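Local coordinates for nitrogenase molybdenum-iron protein alpha chain (Clostridium pasteurianum, PDB 4WES) that forms part of the molybdenum-iron component of nitrogenase, which reduces dinitrogen to ammonium with electrons delivered at the expense of ATP, at residues Ser209-Gly214 with Gln250-Ala255; Ala300-Asp305 with Ala420-Ser425; Gly336-Leu341 with Asp361-Gly366. All blocks are in the same frame, centred on the assembly; numbering follows the deposited sequence. Where two conformers were deposited one is given.

Contact 1 (Ser209-Gly214 with Gln250-Ala255); sequences SINVLG and QNADKA
N211 and A252 are joined by the single direct hydrogen bond of this contact, from the side-chain amide to a backbone carbonyl. N211 CG stands anti to its carbonyl carbon, beside the backbone N (chi1 -63°), with CB pointing toward 250-255. N211 ND2 lies 2.8 Å from A252 O with an N-H...O angle of 161°. The bond arrives in the carbonyl plane, on a lone pair, and A252 O lies 9° out of the N211 amide plane. The same ND2 also bonds N258 OD1, while N211 OD1 accepts from N237 ND2. Three partners therefore fix the rotation of a buried amide, and N237 ties the system further by bonding N251 O.

A second polar link passes through water. In the conformer described here, the water donates to S209 OG at 2.8 Å and to K254 O at 2.9 Å; S209 OG is also bonded to K206 O.

The A255 methyl makes van der Waals contact with polar groups: its CB lies 3.6 Å from N211 ND2 and 3.8 Å from S209 O. S209 CB also approaches K254 O, to 3.6 Å. The type I turn N251-K254 presents A252 O to the strand.

In the fold, 250-255 leads from helix 246-250 into strand 257-260, which pairs in parallel with strand 209-215 through N211 and L257. Strand 235-239 flanks 209-215 on its other edge, and helix 263-277 packs against L213 and A252.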
# COMPACT_ATOMS: atom_id res chain seq x y z
N SER A 209 35.43 -9.50 -35.09
CA SER A 209 34.25 -10.18 -34.58
C SER A 209 34.61 -11.21 -33.51
O SER A 209 35.47 -12.06 -33.69
CB SER A 209 33.48 -10.86 -35.71
OG SER A 209 32.71 -9.94 -36.48
N ILE A 210 33.91 -11.09 -32.38
CA ILE A 210 34.05 -12.01 -31.26
C ILE A 210 32.65 -12.51 -30.89
O ILE A 210 31.65 -11.87 -31.13
CB ILE A 210 34.73 -11.32 -30.06
CG1 ILE A 210 33.87 -10.20 -29.48
CG2 ILE A 210 36.09 -10.84 -30.47
CD1 ILE A 210 32.92 -10.69 -28.39
N ASN A 211 32.62 -13.67 -30.22
CA ASN A 211 31.42 -14.13 -29.52
C ASN A 211 31.72 -14.21 -28.03
O ASN A 211 32.84 -14.54 -27.66
CB ASN A 211 31.00 -15.52 -29.93
CG ASN A 211 30.61 -15.65 -31.39
OD1 ASN A 211 30.02 -14.75 -32.00
ND2 ASN A 211 31.00 -16.80 -31.97
N VAL A 212 30.71 -13.94 -27.20
CA VAL A 212 30.78 -14.27 -25.80
C VAL A 212 29.98 -15.53 -25.55
O VAL A 212 28.76 -15.55 -25.72
CB VAL A 212 30.33 -13.14 -24.88
CG1 VAL A 212 30.61 -13.51 -23.41
CG2 VAL A 212 31.01 -11.83 -25.23
N LEU A 213 30.67 -16.61 -25.23
CA LEU A 213 30.05 -17.92 -25.03
C LEU A 213 29.80 -18.18 -23.54
O LEU A 213 30.69 -17.93 -22.70
CB LEU A 213 30.93 -19.03 -25.56
CG LEU A 213 31.26 -19.06 -27.06
CD1 LEU A 213 31.99 -20.34 -27.40
CD2 LEU A 213 30.03 -18.86 -27.92
N GLY A 214 28.64 -18.74 -23.22
CA GLY A 214 28.33 -19.08 -21.83
C GLY A 214 28.14 -17.84 -20.99
O GLY A 214 28.71 -17.69 -19.89
N GLN A 250 22.43 -18.71 -35.02
CA GLN A 250 22.69 -19.31 -36.34
C GLN A 250 23.95 -18.82 -37.01
O GLN A 250 24.56 -19.54 -37.80
CB GLN A 250 21.53 -19.05 -37.30
CG GLN A 250 20.26 -19.82 -36.99
CD GLN A 250 19.24 -19.59 -38.08
OE1 GLN A 250 18.90 -18.43 -38.34
NE2 GLN A 250 18.78 -20.66 -38.70
N ASN A 251 24.34 -17.59 -36.71
CA ASN A 251 25.53 -16.98 -37.26
C ASN A 251 26.71 -16.93 -36.28
O ASN A 251 27.66 -16.18 -36.50
CB ASN A 251 25.21 -15.60 -37.79
CG ASN A 251 24.38 -15.66 -39.04
OD1 ASN A 251 24.89 -16.01 -40.10
ND2 ASN A 251 23.11 -15.36 -38.93
N ALA A 252 26.71 -17.81 -35.27
CA ALA A 252 27.80 -17.79 -34.32
C ALA A 252 29.16 -18.11 -35.00
O ALA A 252 30.20 -17.72 -34.49
CB ALA A 252 27.57 -18.75 -33.17
N ASP A 253 29.15 -18.81 -36.14
CA ASP A 253 30.38 -19.12 -36.83
C ASP A 253 31.05 -17.90 -37.48
O ASP A 253 32.17 -18.01 -37.97
CB ASP A 253 30.17 -20.22 -37.88
CG ASP A 253 29.12 -19.85 -38.94
OD1 ASP A 253 28.06 -19.29 -38.59
OD2 ASP A 253 29.39 -20.12 -40.13
N LYS A 254 30.41 -16.75 -37.50
CA LYS A 254 30.93 -15.55 -38.13
C LYS A 254 31.72 -14.71 -37.13
O LYS A 254 31.41 -13.53 -36.87
CB LYS A 254 29.79 -14.77 -38.78
CG LYS A 254 29.02 -15.56 -39.83
CD LYS A 254 29.91 -15.89 -41.04
CE LYS A 254 29.37 -17.08 -41.81
NZ LYS A 254 28.01 -16.77 -42.29
N ALA A 255 32.75 -15.34 -36.56
CA ALA A 255 33.60 -14.69 -35.57
C ALA A 255 35.01 -15.18 -35.72
O ALA A 255 35.24 -16.28 -36.21
CB ALA A 255 33.12 -14.95 -34.14
O HOH W 1 30.51 -11.00 -37.85

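Contact 2 (Ala300-Asp305 with Ala420-Ser425); sequences AKCFDD and AGVPLS
V422 follows the Schellman motif that ends helix 411-419, and it packs against K301 and C302 in the last turn of helix 289-303. The motif is completed at G421, where positive phi and two bonds back into the last turn end the helix. V422 divides its two methyl groups between the two partners. CG1, set anti to the backbone N (chi1 177°), meets C302 SG at 3.7 Å. CG2 lies beside the backbone N and instead touches the aliphatic part of K301, 3.9 Å from its CD and 4.2 Å from its CB. The lysine chain is extended beyond CG, and it crosses the valine at a slant, so the contact is made by methylene groups along its length. Its ammonium end is near the helix terminus, but the 4.4 Å between K301 NZ and A420 O is too long for a bond.

Past V422, P423 is the centre of an inverse gamma turn, closed by a weak bond from L424 N to V422 O (2.9 Å). After the turn L424 also points its CB toward the helix, with CD2 4.4 Å from C302 SG, a looser apolar contact than that of V422. The loop runs beside strand 281-283, an edge strand of its sheet within the chain: P423 pairs by backbone with K283, and S425 with W281. I282 of this strand touches C302, V422 and L424, while L417 of helix 411-419 reaches K301, V422 and L424. The carbonyl of C302 also bonds a methylpentanediol molecule, probably from the crystallisation liquor.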
# COMPACT_ATOMS: atom_id res chain seq x y z
N ALA A 300 43.35 -8.38 -26.81
CA ALA A 300 44.17 -7.50 -27.63
C ALA A 300 45.43 -8.24 -28.11
O ALA A 300 45.86 -8.07 -29.24
CB ALA A 300 44.56 -6.25 -26.85
N LYS A 301 46.00 -9.09 -27.27
CA LYS A 301 47.14 -9.89 -27.68
C LYS A 301 46.79 -10.82 -28.84
O LYS A 301 47.57 -11.00 -29.77
CB LYS A 301 47.71 -10.68 -26.52
CG LYS A 301 48.47 -9.83 -25.51
CD LYS A 301 48.82 -10.56 -24.23
CE LYS A 301 49.40 -9.58 -23.23
NZ LYS A 301 49.70 -10.24 -21.94
N CYS A 302 45.59 -11.41 -28.79
CA CYS A 302 45.17 -12.32 -29.86
C CYS A 302 45.00 -11.60 -31.18
O CYS A 302 45.42 -12.12 -32.22
CB CYS A 302 43.87 -13.04 -29.47
SG CYS A 302 44.00 -14.25 -28.15
N PHE A 303 44.38 -10.43 -31.17
CA PHE A 303 44.15 -9.68 -32.40
C PHE A 303 45.41 -8.98 -32.92
O PHE A 303 45.57 -8.79 -34.14
CB PHE A 303 42.98 -8.70 -32.24
CG PHE A 303 41.64 -9.36 -32.37
CD1 PHE A 303 40.99 -9.85 -31.27
CD2 PHE A 303 41.03 -9.52 -33.59
CE1 PHE A 303 39.77 -10.48 -31.40
CE2 PHE A 303 39.81 -10.15 -33.73
CZ PHE A 303 39.16 -10.62 -32.62
N ASP A 304 46.30 -8.58 -32.02
CA ASP A 304 47.53 -7.86 -32.33
C ASP A 304 47.34 -6.78 -33.39
O ASP A 304 48.05 -6.71 -34.39
CB ASP A 304 48.60 -8.86 -32.72
CG ASP A 304 50.00 -8.25 -32.71
OD1 ASP A 304 50.23 -7.21 -32.05
OD2 ASP A 304 50.85 -8.86 -33.37
N ASP A 305 46.38 -5.91 -33.14
CA ASP A 305 46.08 -4.76 -33.96
C ASP A 305 46.46 -3.49 -33.16
O ASP A 305 45.98 -3.28 -32.05
CB ASP A 305 44.58 -4.77 -34.24
CG ASP A 305 44.13 -3.61 -35.10
OD1 ASP A 305 43.98 -2.49 -34.59
OD2 ASP A 305 43.87 -3.81 -36.29
N ALA A 420 52.99 -16.80 -23.56
CA ALA A 420 52.82 -15.46 -23.00
C ALA A 420 51.65 -15.35 -22.00
O ALA A 420 51.41 -14.26 -21.49
CB ALA A 420 52.66 -14.45 -24.12
N GLY A 421 50.95 -16.44 -21.72
CA GLY A 421 49.92 -16.47 -20.68
C GLY A 421 48.49 -16.35 -21.18
O GLY A 421 47.56 -16.28 -20.37
N VAL A 422 48.27 -16.35 -22.49
CA VAL A 422 46.92 -16.21 -23.00
C VAL A 422 46.25 -17.58 -22.95
O VAL A 422 46.84 -18.56 -23.42
CB VAL A 422 46.96 -15.68 -24.45
CG1 VAL A 422 45.57 -15.59 -25.03
CG2 VAL A 422 47.65 -14.32 -24.51
N PRO A 423 45.04 -17.67 -22.36
CA PRO A 423 44.42 -18.97 -22.09
C PRO A 423 43.65 -19.49 -23.31
O PRO A 423 42.43 -19.69 -23.28
CB PRO A 423 43.49 -18.67 -20.92
CG PRO A 423 43.08 -17.24 -21.15
CD PRO A 423 44.32 -16.56 -21.70
N LEU A 424 44.40 -19.67 -24.41
CA LEU A 424 43.83 -20.25 -25.63
C LEU A 424 43.49 -21.72 -25.40
O LEU A 424 44.35 -22.54 -25.05
CB LEU A 424 44.80 -20.08 -26.80
CG LEU A 424 44.78 -18.73 -27.49
CD1 LEU A 424 46.04 -18.46 -28.24
CD2 LEU A 424 43.58 -18.63 -28.43
N SER A 425 42.23 -22.04 -25.61
CA SER A 425 41.70 -23.40 -25.44
C SER A 425 42.14 -24.01 -24.13
O SER A 425 42.47 -25.18 -24.07
CB SER A 425 42.11 -24.26 -26.65
OG SER A 425 41.72 -23.58 -27.84

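Contact 3 (Gly336-Leu341 with Asp361-Gly366); sequences GKTACL and DSLVAG
C340 and V364 meet because the thiol is turned beside its own backbone N (chi1 -52°), which places SG 3.7 Å from V364 CB. On the opposite face of the sheet, L341 bends at its second torsion (chi2 90°) and extends CD1 back along the neighbouring strand to S362, 3.5 Å from its OG. T338 CG2 meets L363 CD1 at 3.8 Å, the two side chains crossing at a slant.

The backbones form a parallel ladder. D361 N donates to K337 O at 2.9 Å, nearly straight, and A339 N returns a bond to D361 O, approaching from above that carbonyl's plane. A339 O then takes L363 N at 2.9 Å, almost head-on to the carbonyl. Here the register slips: A339 pairs with S362 but L341 with A365, so the 361-366 side has one residue more, a beta bulge at L363-V364. V364 N is left 3.8 Å from A339 O, too far to bond, and this buried group has no partner in the model. Beyond the bulge the ladder resumes with L341 N to V364 O and G366 N to L341 O, 3.0 Å. The short segments 338-341 and 361-366 run at 43° to each other.

These strands are successive in the chain and linked through helices 347-350 and 352-357, a beta-alpha-beta crossover; L355 touches both L341 and S362. Past L341 the strand leads to V343 and on to G344, G345, S346 and R347, which line the iron-molybdenum cluster pocket. Strands 460-462 and 439-441 flank the pair, while helix 446-456 packs on C340 and V364.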
# COMPACT_ATOMS: atom_id res chain seq x y z
N GLY A 336 39.79 -7.40 5.24
CA GLY A 336 39.96 -8.20 6.46
C GLY A 336 38.83 -9.11 6.79
O GLY A 336 38.92 -9.86 7.77
N LYS A 337 37.77 -9.08 6.01
CA LYS A 337 36.66 -9.99 6.22
C LYS A 337 36.86 -11.28 5.46
O LYS A 337 37.71 -11.37 4.56
CB LYS A 337 35.38 -9.29 5.80
CG LYS A 337 35.12 -8.08 6.67
CD LYS A 337 33.88 -7.34 6.31
CE LYS A 337 33.75 -6.06 7.05
NZ LYS A 337 33.52 -6.31 8.49
N THR A 338 36.12 -12.30 5.83
CA THR A 338 36.22 -13.62 5.22
C THR A 338 34.90 -14.02 4.55
O THR A 338 33.81 -13.60 4.94
CB THR A 338 36.58 -14.70 6.27
OG1 THR A 338 35.57 -14.72 7.27
CG2 THR A 338 37.95 -14.42 6.87
N ALA A 339 35.05 -14.87 3.53
CA ALA A 339 33.92 -15.29 2.71
C ALA A 339 33.98 -16.77 2.39
O ALA A 339 35.06 -17.37 2.30
CB ALA A 339 33.88 -14.49 1.42
N CYS A 340 32.80 -17.32 2.10
CA CYS A 340 32.65 -18.62 1.45
C CYS A 340 31.80 -18.40 0.17
O CYS A 340 30.95 -17.53 0.16
CB CYS A 340 31.94 -19.61 2.37
SG CYS A 340 32.64 -19.77 4.02
N LEU A 341 32.07 -19.23 -0.83
CA LEU A 341 31.30 -19.17 -2.08
C LEU A 341 30.81 -20.53 -2.49
O LEU A 341 31.61 -21.45 -2.63
CB LEU A 341 32.13 -18.61 -3.24
CG LEU A 341 32.75 -17.25 -3.07
CD1 LEU A 341 34.11 -17.31 -2.48
CD2 LEU A 341 32.84 -16.54 -4.41
N ASP A 361 38.90 -12.40 2.16
CA ASP A 361 39.60 -13.66 2.10
C ASP A 361 38.62 -14.80 1.89
O ASP A 361 37.83 -15.11 2.80
CB ASP A 361 40.37 -13.82 3.43
CG ASP A 361 41.14 -15.10 3.53
OD1 ASP A 361 41.18 -15.90 2.58
OD2 ASP A 361 41.75 -15.30 4.62
N SER A 362 38.66 -15.43 0.71
CA SER A 362 37.81 -16.55 0.40
C SER A 362 38.37 -17.85 0.94
O SER A 362 39.37 -18.34 0.46
CB SER A 362 37.55 -16.65 -1.10
OG SER A 362 36.92 -15.47 -1.56
N LEU A 363 37.72 -18.40 1.96
CA LEU A 363 38.26 -19.55 2.68
C LEU A 363 37.70 -20.88 2.23
O LEU A 363 38.33 -21.92 2.45
CB LEU A 363 37.94 -19.39 4.17
CG LEU A 363 38.66 -18.21 4.83
CD1 LEU A 363 38.37 -18.15 6.32
CD2 LEU A 363 40.15 -18.34 4.59
N VAL A 364 36.50 -20.86 1.64
CA VAL A 364 35.77 -22.05 1.28
C VAL A 364 35.13 -21.78 -0.08
O VAL A 364 34.55 -20.70 -0.27
CB VAL A 364 34.62 -22.32 2.29
CG1 VAL A 364 33.80 -23.51 1.83
CG2 VAL A 364 35.15 -22.51 3.71
N ALA A 365 35.22 -22.73 -1.00
CA ALA A 365 34.52 -22.61 -2.26
C ALA A 365 34.10 -23.97 -2.75
O ALA A 365 34.73 -24.99 -2.46
CB ALA A 365 35.38 -21.94 -3.30
N GLY A 366 33.00 -24.00 -3.51
CA GLY A 366 32.55 -25.26 -4.08
C GLY A 366 31.55 -24.99 -5.18
O GLY A 366 31.06 -23.87 -5.35

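How the contacts relate
Contacts 1 and 2 belong to one region around the parallel sheet that includes strand 209-215: contact 1 is buried where the loop 250-255 meets this inner strand, contact 2 lies partly open beside the edge strand 281-283. They touch directly, I210 CG2 packing 3.7 Å from F303 CZ. Contact 3 belongs to a different, mixed sheet, its centre about 34 Å from that of contact 1; it is partly buried, A339 to L341 and V364 to G366 more deeply than T338 and D361 to L363. The chemistry follows the setting: contact 1 relies on a buried amide and a bridging water, contact 2 on apolar side chains, and contact 3, with the greatest buried area (438 Å²), on backbone bonding.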